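Local structure of acyl-CoA dehydrogenase (Mycobacterium thermoresistibile, 3NF4) at residues A[13-27]-A[75-87]. The protein is an FAD-containing acyl-CoA dehydrogenase that probably oxidises acyl-CoA thioesters to their 2,3-enoyl forms, passing the electrons to its flavin. Residues are numbered along the deposited sequence; the frame is centred on the assembly and turned at random.
Sequences RLLPSQEAAELIELT and QPYEVYLQVLEEI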
ATOM      1  N   ARG A  13       1.333  29.512  -3.070  1.00 61.81           N
ATOM      2  CA  ARG A  13       2.692  29.242  -2.584  1.00 60.24           C
ATOM      3  C   ARG A  13       3.129  30.031  -1.338  1.00 60.87           C
ATOM      4  O   ARG A  13       2.831  31.212  -1.202  1.00 61.37           O
ATOM      5  CB  ARG A  13       3.714  29.443  -3.728  1.00 59.75           C
ATOM      6  CG  ARG A  13       3.548  28.459  -4.899  1.00 56.97           C
ATOM      7  CD  ARG A  13       4.790  28.343  -5.770  1.00 53.64           C
ATOM      8  NE  ARG A  13       4.566  27.444  -6.904  1.00 51.17           N
ATOM      9  CZ  ARG A  13       4.711  26.112  -6.859  1.00 50.33           C
ATOM     10  NH1 ARG A  13       5.112  25.499  -5.737  1.00 47.03           N
ATOM     11  NH2 ARG A  13       4.453  25.384  -7.945  1.00 46.95           N
ATOM     12  N   LEU A  14       3.871  29.382  -0.450  1.00 60.70           N
ATOM     13  CA  LEU A  14       4.515  30.092   0.654  1.00 62.31           C
ATOM     14  C   LEU A  14       5.921  30.579   0.249  1.00 63.55           C
ATOM     15  O   LEU A  14       6.827  29.766   0.011  1.00 63.19           O
ATOM     16  CB  LEU A  14       4.596  29.204   1.898  1.00 61.54           C
ATOM     17  CG  LEU A  14       3.365  28.972   2.770  1.00 61.79           C
ATOM     18  CD1 LEU A  14       3.535  27.667   3.577  1.00 61.99           C
ATOM     19  CD2 LEU A  14       3.151  30.115   3.718  1.00 61.43           C
ATOM     20  N   LEU A  15       6.088  31.899   0.180  1.00 65.24           N
ATOM     21  CA  LEU A  15       7.304  32.530  -0.344  1.00 66.97           C
ATOM     22  C   LEU A  15       7.819  33.619   0.612  1.00 68.95           C
ATOM     23  O   LEU A  15       7.011  34.299   1.245  1.00 69.35           O
ATOM     24  CB  LEU A  15       7.027  33.134  -1.735  1.00 66.90           C
ATOM     25  CG  LEU A  15       6.696  32.159  -2.882  1.00 65.91           C
ATOM     26  CD1 LEU A  15       5.981  32.854  -4.023  1.00 65.26           C
ATOM     27  CD2 LEU A  15       7.923  31.374  -3.394  1.00 63.57           C
ATOM     28  N   PRO A  16       9.159  33.801   0.703  1.00 70.27           N
ATOM     29  CA  PRO A  16       9.781  34.692   1.713  1.00 71.86           C
ATOM     30  C   PRO A  16       9.670  36.212   1.463  1.00 73.76           C
ATOM     31  O   PRO A  16      10.029  36.995   2.347  1.00 75.21           O
ATOM     32  CB  PRO A  16      11.263  34.274   1.710  1.00 71.88           C
ATOM     33  CG  PRO A  16      11.362  33.100   0.740  1.00 71.07           C
ATOM     34  CD  PRO A  16      10.173  33.174  -0.158  1.00 69.77           C
ATOM     35  N   SER A  17       9.188  36.634   0.298  1.00 74.10           N
ATOM     36  CA  SER A  17       9.064  38.068   0.010  1.00 75.51           C
ATOM     37  C   SER A  17       8.224  38.332  -1.231  1.00 76.01           C
ATOM     38  O   SER A  17       7.905  37.406  -1.989  1.00 74.85           O
ATOM     39  CB  SER A  17      10.443  38.685  -0.198  1.00 76.63           C
ATOM     40  OG  SER A  17      11.035  38.203  -1.395  1.00 76.25           O
ATOM     41  N   GLN A  18       7.890  39.604  -1.446  1.00 77.48           N
ATOM     42  CA  GLN A  18       7.144  40.021  -2.631  1.00 78.25           C
ATOM     43  C   GLN A  18       7.976  39.814  -3.895  1.00 77.75           C
ATOM     44  O   GLN A  18       7.427  39.544  -4.965  1.00 77.24           O
ATOM     45  CB  GLN A  18       6.660  41.483  -2.507  1.00 80.30           C
ATOM     46  CG  GLN A  18       5.748  42.005  -3.661  1.00 83.00           C
ATOM     47  CD  GLN A  18       4.583  41.052  -4.011  1.00 85.29           C
ATOM     48  OE1 GLN A  18       3.841  40.588  -3.129  1.00 86.48           O
ATOM     49  NE2 GLN A  18       4.425  40.762  -5.301  1.00 85.28           N
ATOM     50  N   GLU A  19       9.296  39.936  -3.759  1.00 77.81           N
ATOM     51  CA  GLU A  19      10.222  39.794  -4.890  1.00 77.52           C
ATOM     52  C   GLU A  19      10.147  38.368  -5.453  1.00 75.39           C
ATOM     53  O   GLU A  19      10.068  38.178  -6.672  1.00 74.95           O
ATOM     54  CB  GLU A  19      11.661  40.136  -4.460  1.00 78.46           C
ATOM     55  N   ALA A  20      10.144  37.386  -4.544  1.00 73.17           N
ATOM     56  CA  ALA A  20      10.043  35.982  -4.912  1.00 70.93           C
ATOM     57  C   ALA A  20       8.714  35.690  -5.616  1.00 69.81           C
ATOM     58  O   ALA A  20       8.695  34.952  -6.596  1.00 68.75           O
ATOM     59  CB  ALA A  20      10.255  35.080  -3.693  1.00 69.57           C
ATOM     60  N   ALA A  21       7.628  36.312  -5.148  1.00 69.60           N
ATOM     61  CA  ALA A  21       6.307  36.151  -5.757  1.00 69.31           C
ATOM     62  C   ALA A  21       6.272  36.583  -7.219  1.00 70.26           C
ATOM     63  O   ALA A  21       5.629  35.914  -8.055  1.00 70.26           O
ATOM     64  CB  ALA A  21       5.237  36.895  -4.963  1.00 69.57           C
ATOM     65  N   GLU A  22       6.958  37.689  -7.528  1.00 70.82           N
ATOM     66  CA  GLU A  22       7.055  38.188  -8.901  1.00 70.72           C
ATOM     67  C   GLU A  22       7.940  37.292  -9.789  1.00 69.13           C
ATOM     68  O   GLU A  22       7.700  37.175 -10.992  1.00 69.23           O
ATOM     69  CB  GLU A  22       7.553  39.651  -8.925  1.00 72.70           C
ATOM     70  N   LEU A  23       8.954  36.669  -9.195  1.00 67.63           N
ATOM     71  CA  LEU A  23       9.833  35.749  -9.931  1.00 66.61           C
ATOM     72  C   LEU A  23       9.059  34.486 -10.335  1.00 64.80           C
ATOM     73  O   LEU A  23       9.248  33.942 -11.422  1.00 63.53           O
ATOM     74  CB  LEU A  23      11.080  35.392  -9.106  1.00 66.34           C
ATOM     75  CG  LEU A  23      12.011  34.294  -9.652  1.00 65.68           C
ATOM     76  CD1 LEU A  23      12.688  34.752 -10.970  1.00 66.87           C
ATOM     77  CD2 LEU A  23      13.036  33.856  -8.636  1.00 63.58           C
ATOM     78  N   ILE A  24       8.171  34.041  -9.453  1.00 64.41           N
ATOM     79  CA  ILE A  24       7.285  32.935  -9.783  1.00 63.49           C
ATOM     80  C   ILE A  24       6.383  33.359 -10.938  1.00 65.28           C
ATOM     81  O   ILE A  24       6.197  32.610 -11.909  1.00 64.46           O
ATOM     82  CB  ILE A  24       6.490  32.465  -8.563  1.00 62.04           C
ATOM     83  CG1 ILE A  24       7.438  31.809  -7.533  1.00 60.94           C
ATOM     84  CG2 ILE A  24       5.328  31.546  -8.972  1.00 60.60           C
ATOM     85  CD1 ILE A  24       8.037  30.444  -7.952  1.00 58.32           C
ATOM     86  N   GLU A  25       5.875  34.590 -10.846  1.00 67.67           N
ATOM     87  CA  GLU A  25       5.002  35.145 -11.861  1.00 69.39           C
ATOM     88  C   GLU A  25       5.707  35.233 -13.196  1.00 69.58           C
ATOM     89  O   GLU A  25       5.117  34.925 -14.231  1.00 70.02           O
ATOM     90  CB  GLU A  25       4.500  36.522 -11.430  1.00 71.76           C
ATOM     91  CG  GLU A  25       3.106  36.854 -11.952  1.00 76.43           C
ATOM     92  CD  GLU A  25       2.072  35.764 -11.631  1.00 80.73           C
ATOM     93  OE1 GLU A  25       1.809  35.502 -10.431  1.00 80.57           O
ATOM     94  OE2 GLU A  25       1.519  35.171 -12.590  1.00 83.18           O
ATOM     95  N   LEU A  26       6.967  35.647 -13.188  1.00 69.76           N
ATOM     96  CA  LEU A  26       7.738  35.672 -14.432  1.00 70.34           C
ATOM     97  C   LEU A  26       7.884  34.259 -15.063  1.00 68.57           C
ATOM     98  O   LEU A  26       7.767  34.102 -16.289  1.00 68.07           O
ATOM     99  CB  LEU A  26       9.094  36.352 -14.221  1.00 71.34           C
ATOM    100  CG  LEU A  26      10.117  36.373 -15.369  1.00 73.43           C
ATOM    101  CD1 LEU A  26       9.644  37.248 -16.534  1.00 77.04           C
ATOM    102  CD2 LEU A  26      11.483  36.853 -14.871  1.00 74.86           C
ATOM    103  N   THR A  27       8.108  33.250 -14.212  1.00 67.04           N
ATOM    104  CA  THR A  27       8.260  31.846 -14.647  1.00 65.62           C
ATOM    105  C   THR A  27       7.007  31.279 -15.308  1.00 64.84           C
ATOM    106  O   THR A  27       7.110  30.604 -16.321  1.00 64.04           O
ATOM    107  CB  THR A  27       8.688  30.906 -13.474  1.00 64.57           C
ATOM    108  OG1 THR A  27       9.853  31.440 -12.829  1.00 65.52           O
ATOM    109  CG2 THR A  27       8.984  29.496 -13.984  1.00 62.85           C
ATOM    110  N   GLN A  75      19.544  33.224  -5.357  1.00 68.67           N
ATOM    111  CA  GLN A  75      18.315  32.746  -4.734  1.00 66.88           C
ATOM    112  C   GLN A  75      18.481  31.584  -3.741  1.00 65.33           C
ATOM    113  O   GLN A  75      19.289  30.670  -3.960  1.00 65.31           O
ATOM    114  CB  GLN A  75      17.301  32.373  -5.821  1.00 66.39           C
ATOM    115  CG  GLN A  75      16.925  33.538  -6.754  1.00 67.05           C
ATOM    116  CD  GLN A  75      16.100  34.617  -6.059  1.00 70.59           C
ATOM    117  OE1 GLN A  75      15.343  34.343  -5.123  1.00 70.49           O
ATOM    118  NE2 GLN A  75      16.233  35.860  -6.529  1.00 74.04           N
ATOM    119  N   PRO A  76      17.723  31.613  -2.633  1.00 64.04           N
ATOM    120  CA  PRO A  76      17.692  30.413  -1.786  1.00 62.73           C
ATOM    121  C   PRO A  76      16.909  29.261  -2.451  1.00 60.92           C
ATOM    122  O   PRO A  76      16.117  29.482  -3.377  1.00 60.14           O
ATOM    123  CB  PRO A  76      16.983  30.895  -0.509  1.00 62.15           C
ATOM    124  CG  PRO A  76      16.168  32.067  -0.956  1.00 63.00           C
ATOM    125  CD  PRO A  76      16.967  32.732  -2.035  1.00 64.34           C
ATOM    126  N   TYR A  77      17.155  28.050  -1.973  1.00 60.26           N
ATOM    127  CA  TYR A  77      16.505  26.840  -2.476  1.00 59.09           C
ATOM    128  C   TYR A  77      14.977  26.836  -2.339  1.00 57.75           C
ATOM    129  O   TYR A  77      14.278  26.368  -3.231  1.00 56.03           O
ATOM    130  CB  TYR A  77      17.163  25.589  -1.880  1.00 58.96           C
ATOM    131  CG  TYR A  77      18.160  24.954  -2.839  1.00 61.93           C
ATOM    132  CD1 TYR A  77      19.209  25.705  -3.410  1.00 64.19           C
ATOM    133  CD2 TYR A  77      18.038  23.611  -3.209  1.00 62.34           C
ATOM    134  CE1 TYR A  77      20.124  25.107  -4.325  1.00 65.94           C
ATOM    135  CE2 TYR A  77      18.944  23.005  -4.117  1.00 63.73           C
ATOM    136  CZ  TYR A  77      19.976  23.752  -4.664  1.00 65.77           C
ATOM    137  OH  TYR A  77      20.842  23.132  -5.549  1.00 68.93           O
ATOM    138  N   GLU A  78      14.479  27.419  -1.251  1.00 57.92           N
ATOM    139  CA  GLU A  78      13.045  27.631  -1.020  1.00 57.85           C
ATOM    140  C   GLU A  78      12.367  28.387  -2.179  1.00 57.34           C
ATOM    141  O   GLU A  78      11.164  28.217  -2.400  1.00 57.30           O
ATOM    142  CB  GLU A  78      12.855  28.334   0.335  1.00 59.09           C
ATOM    143  CG  GLU A  78      11.432  28.635   0.801  1.00 62.46           C
ATOM    144  CD  GLU A  78      11.364  29.354   2.192  1.00 66.64           C
ATOM    145  OE1 GLU A  78      12.314  30.069   2.612  1.00 68.26           O
ATOM    146  OE2 GLU A  78      10.330  29.202   2.879  1.00 69.28           O
ATOM    147  N   VAL A  79      13.130  29.194  -2.929  1.00 56.75           N
ATOM    148  CA  VAL A  79      12.605  29.857  -4.128  1.00 55.54           C
ATOM    149  C   VAL A  79      13.034  29.122  -5.408  1.00 54.89           C
ATOM    150  O   VAL A  79      12.190  28.829  -6.272  1.00 54.04           O
ATOM    151  CB  VAL A  79      12.982  31.396  -4.214  1.00 57.30           C
ATOM    152  CG1 VAL A  79      12.387  32.032  -5.440  1.00 56.56           C
ATOM    153  CG2 VAL A  79      12.508  32.142  -3.009  1.00 57.16           C
ATOM    154  N   TYR A  80      14.326  28.807  -5.536  1.00 54.12           N
ATOM    155  CA  TYR A  80      14.799  28.073  -6.720  1.00 53.66           C
ATOM    156  C   TYR A  80      13.973  26.807  -7.028  1.00 51.89           C
ATOM    157  O   TYR A  80      13.524  26.628  -8.164  1.00 51.15           O
ATOM    158  CB  TYR A  80      16.300  27.743  -6.616  1.00 54.04           C
ATOM    159  CG  TYR A  80      16.781  26.671  -7.559  1.00 54.13           C
ATOM    160  CD1 TYR A  80      16.635  26.814  -8.935  1.00 56.79           C
ATOM    161  CD2 TYR A  80      17.401  25.510  -7.076  1.00 55.33           C
ATOM    162  CE1 TYR A  80      17.092  25.823  -9.819  1.00 57.15           C
ATOM    163  CE2 TYR A  80      17.852  24.515  -7.942  1.00 54.17           C
ATOM    164  CZ  TYR A  80      17.706  24.690  -9.317  1.00 54.93           C
ATOM    165  OH  TYR A  80      18.145  23.738 -10.200  1.00 54.73           O
ATOM    166  N   LEU A  81      13.751  25.961  -6.018  1.00 50.52           N
ATOM    167  CA  LEU A  81      13.068  24.681  -6.222  1.00 49.52           C
ATOM    168  C   LEU A  81      11.624  24.814  -6.704  1.00 49.36           C
ATOM    169  O   LEU A  81      11.149  23.959  -7.488  1.00 48.27           O
ATOM    170  CB  LEU A  81      13.128  23.805  -4.962  1.00 49.43           C
ATOM    171  CG  LEU A  81      14.513  23.267  -4.576  1.00 50.34           C
ATOM    172  CD1 LEU A  81      14.488  22.495  -3.268  1.00 49.54           C
ATOM    173  CD2 LEU A  81      15.111  22.418  -5.713  1.00 52.18           C
ATOM    174  N   GLN A  82      10.941  25.879  -6.248  1.00 49.41           N
ATOM    175  CA  GLN A  82       9.540  26.135  -6.617  1.00 49.09           C
ATOM    176  C   GLN A  82       9.421  26.720  -8.053  1.00 50.16           C
ATOM    177  O   GLN A  82       8.387  26.556  -8.726  1.00 49.80           O
ATOM    178  CB  GLN A  82       8.812  27.007  -5.543  1.00 49.66           C
ATOM    179  CG  GLN A  82       8.708  26.376  -4.127  1.00 48.13           C
ATOM    180  CD  GLN A  82       7.748  27.103  -3.152  1.00 50.34           C
ATOM    181  OE1 GLN A  82       6.520  27.107  -3.332  1.00 50.67           O
ATOM    182  NE2 GLN A  82       8.309  27.677  -2.098  1.00 48.02           N
ATOM    183  N   VAL A  83      10.475  27.390  -8.528  1.00 51.29           N
ATOM    184  CA  VAL A  83      10.554  27.791  -9.944  1.00 52.00           C
ATOM    185  C   VAL A  83      10.717  26.554 -10.844  1.00 51.12           C
ATOM    186  O   VAL A  83      10.067  26.423 -11.900  1.00 50.56           O
ATOM    187  CB  VAL A  83      11.733  28.752 -10.223  1.00 53.65           C
ATOM    188  CG1 VAL A  83      11.956  28.897 -11.738  1.00 53.61           C
ATOM    189  CG2 VAL A  83      11.509  30.108  -9.559  1.00 53.65           C
ATOM    190  N   LEU A  84      11.602  25.659 -10.413  1.00 50.73           N
ATOM    191  CA  LEU A  84      11.797  24.362 -11.050  1.00 49.59           C
ATOM    192  C   LEU A  84      10.476  23.568 -11.104  1.00 48.60           C
ATOM    193  O   LEU A  84      10.156  22.945 -12.116  1.00 48.80           O
ATOM    194  CB  LEU A  84      12.885  23.590 -10.302  1.00 49.27           C
ATOM    195  CG  LEU A  84      13.616  22.469 -11.056  1.00 50.71           C
ATOM    196  CD1 LEU A  84      14.213  22.984 -12.403  1.00 50.96           C
ATOM    197  CD2 LEU A  84      14.695  21.831 -10.183  1.00 49.10           C
ATOM    198  N   GLU A  85       9.691  23.628 -10.034  1.00 47.97           N
ATOM    199  CA  GLU A  85       8.395  22.949 -10.009  1.00 47.38           C
ATOM    200  C   GLU A  85       7.405  23.485 -11.077  1.00 47.60           C
ATOM    201  O   GLU A  85       6.680  22.705 -11.717  1.00 46.23           O
ATOM    202  CB  GLU A  85       7.784  23.014  -8.593  1.00 47.03           C
ATOM    203  CG  GLU A  85       6.678  22.011  -8.366  1.00 45.93           C
ATOM    204  CD  GLU A  85       5.649  22.403  -7.309  1.00 44.68           C
ATOM    205  OE1 GLU A  85       5.968  22.648  -6.120  1.00 43.73           O
ATOM    206  OE2 GLU A  85       4.471  22.391  -7.665  1.00 46.69           O
ATOM    207  N   GLU A  86       7.378  24.811 -11.246  1.00 48.78           N
ATOM    208  CA  GLU A  86       6.479  25.478 -12.199  1.00 49.58           C
ATOM    209  C   GLU A  86       6.860  25.110 -13.631  1.00 50.06           C
ATOM    210  O   GLU A  86       5.994  24.765 -14.431  1.00 50.58           O
ATOM    211  CB  GLU A  86       6.486  27.007 -12.012  1.00 51.46           C
ATOM    212  CG  GLU A  86       5.812  27.547 -10.718  1.00 52.43           C
ATOM    213  CD  GLU A  86       4.286  27.378 -10.687  1.00 56.01           C
ATOM    214  OE1 GLU A  86       3.682  27.038 -11.730  1.00 59.26           O
ATOM    215  OE2 GLU A  86       3.676  27.582  -9.608  1.00 57.19           O
ATOM    216  N   ILE A  87       8.153  25.154 -13.951  1.00 49.72           N
ATOM    217  CA  ILE A  87       8.639  24.618 -15.230  1.00 49.32           C
ATOM    218  C   ILE A  87       8.198  23.156 -15.509  1.00 48.20           C
ATOM    219  O   ILE A  87       7.599  22.896 -16.558  1.00 48.04           O
ATOM    220  CB  ILE A  87      10.171  24.762 -15.377  1.00 49.70           C
ATOM    221  CG1 ILE A  87      10.558  26.238 -15.334  1.00 49.57           C
ATOM    222  CG2 ILE A  87      10.681  24.105 -16.682  1.00 49.08           C
ATOM    223  CD1 ILE A  87      12.045  26.476 -15.014  1.00 49.44           C
TER
HETATM  224  O   HOH W   1       4.290  26.699  -1.157  1.00 33.39           O
HETATM  225  O   HOH W   2       8.295  28.051   1.812  1.00 52.98           O
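A buried contact joins two helices of the N-terminal domain: R13, on the chain leading into helix 18-27, bridges E85 and E86 of helix 77-87, and the helices, whose axes run at 22° to each other and come within 9.7 Å, pack through aliphatic side chains. The arginine chain runs extended from CG to NE, and a bent last torsion (chi4 -85°) turns the guanidinium toward the glutamates; the backbone O of Q82 lies over one face. Around the edge, E86 OE2 takes NE at 2.9 Å and, more weakly, NH2. E85 is gripped end-on, NH1 to OE1 at 3.0 Å and NH2 to OE2, but both nitrogens arrive from above the carboxylate plane; its oxygens also serve Y307 and R304 of helix 289-315. The two carboxylates probably offset the closeness of R13 and R304, and E86 OE1 bridges to R90. NH1 also reaches a lone pair of Q82 OE1 at 3.2 Å. The amide of Q82 is fixed from its other end, where NE2 donates to E78 O at 2.9 Å and weakly to L14 O. One water joins L14 N to Q82 OE1, and another links L14 O to E78 OE2.

Between the helices, V79 CG2 touches A20 CB at 3.8 Å and L23 CD2 meets V79 CG1. I24 CD1 lies against V83 CG2, and T27 sets OG1 beside V83 CG1 while bonding back to L23 O. R13 O binds R318 of the second subunit, so the helix pair, part of the α-helical N-terminal domain of the acyl-CoA dehydrogenase fold, borders a subunit interface.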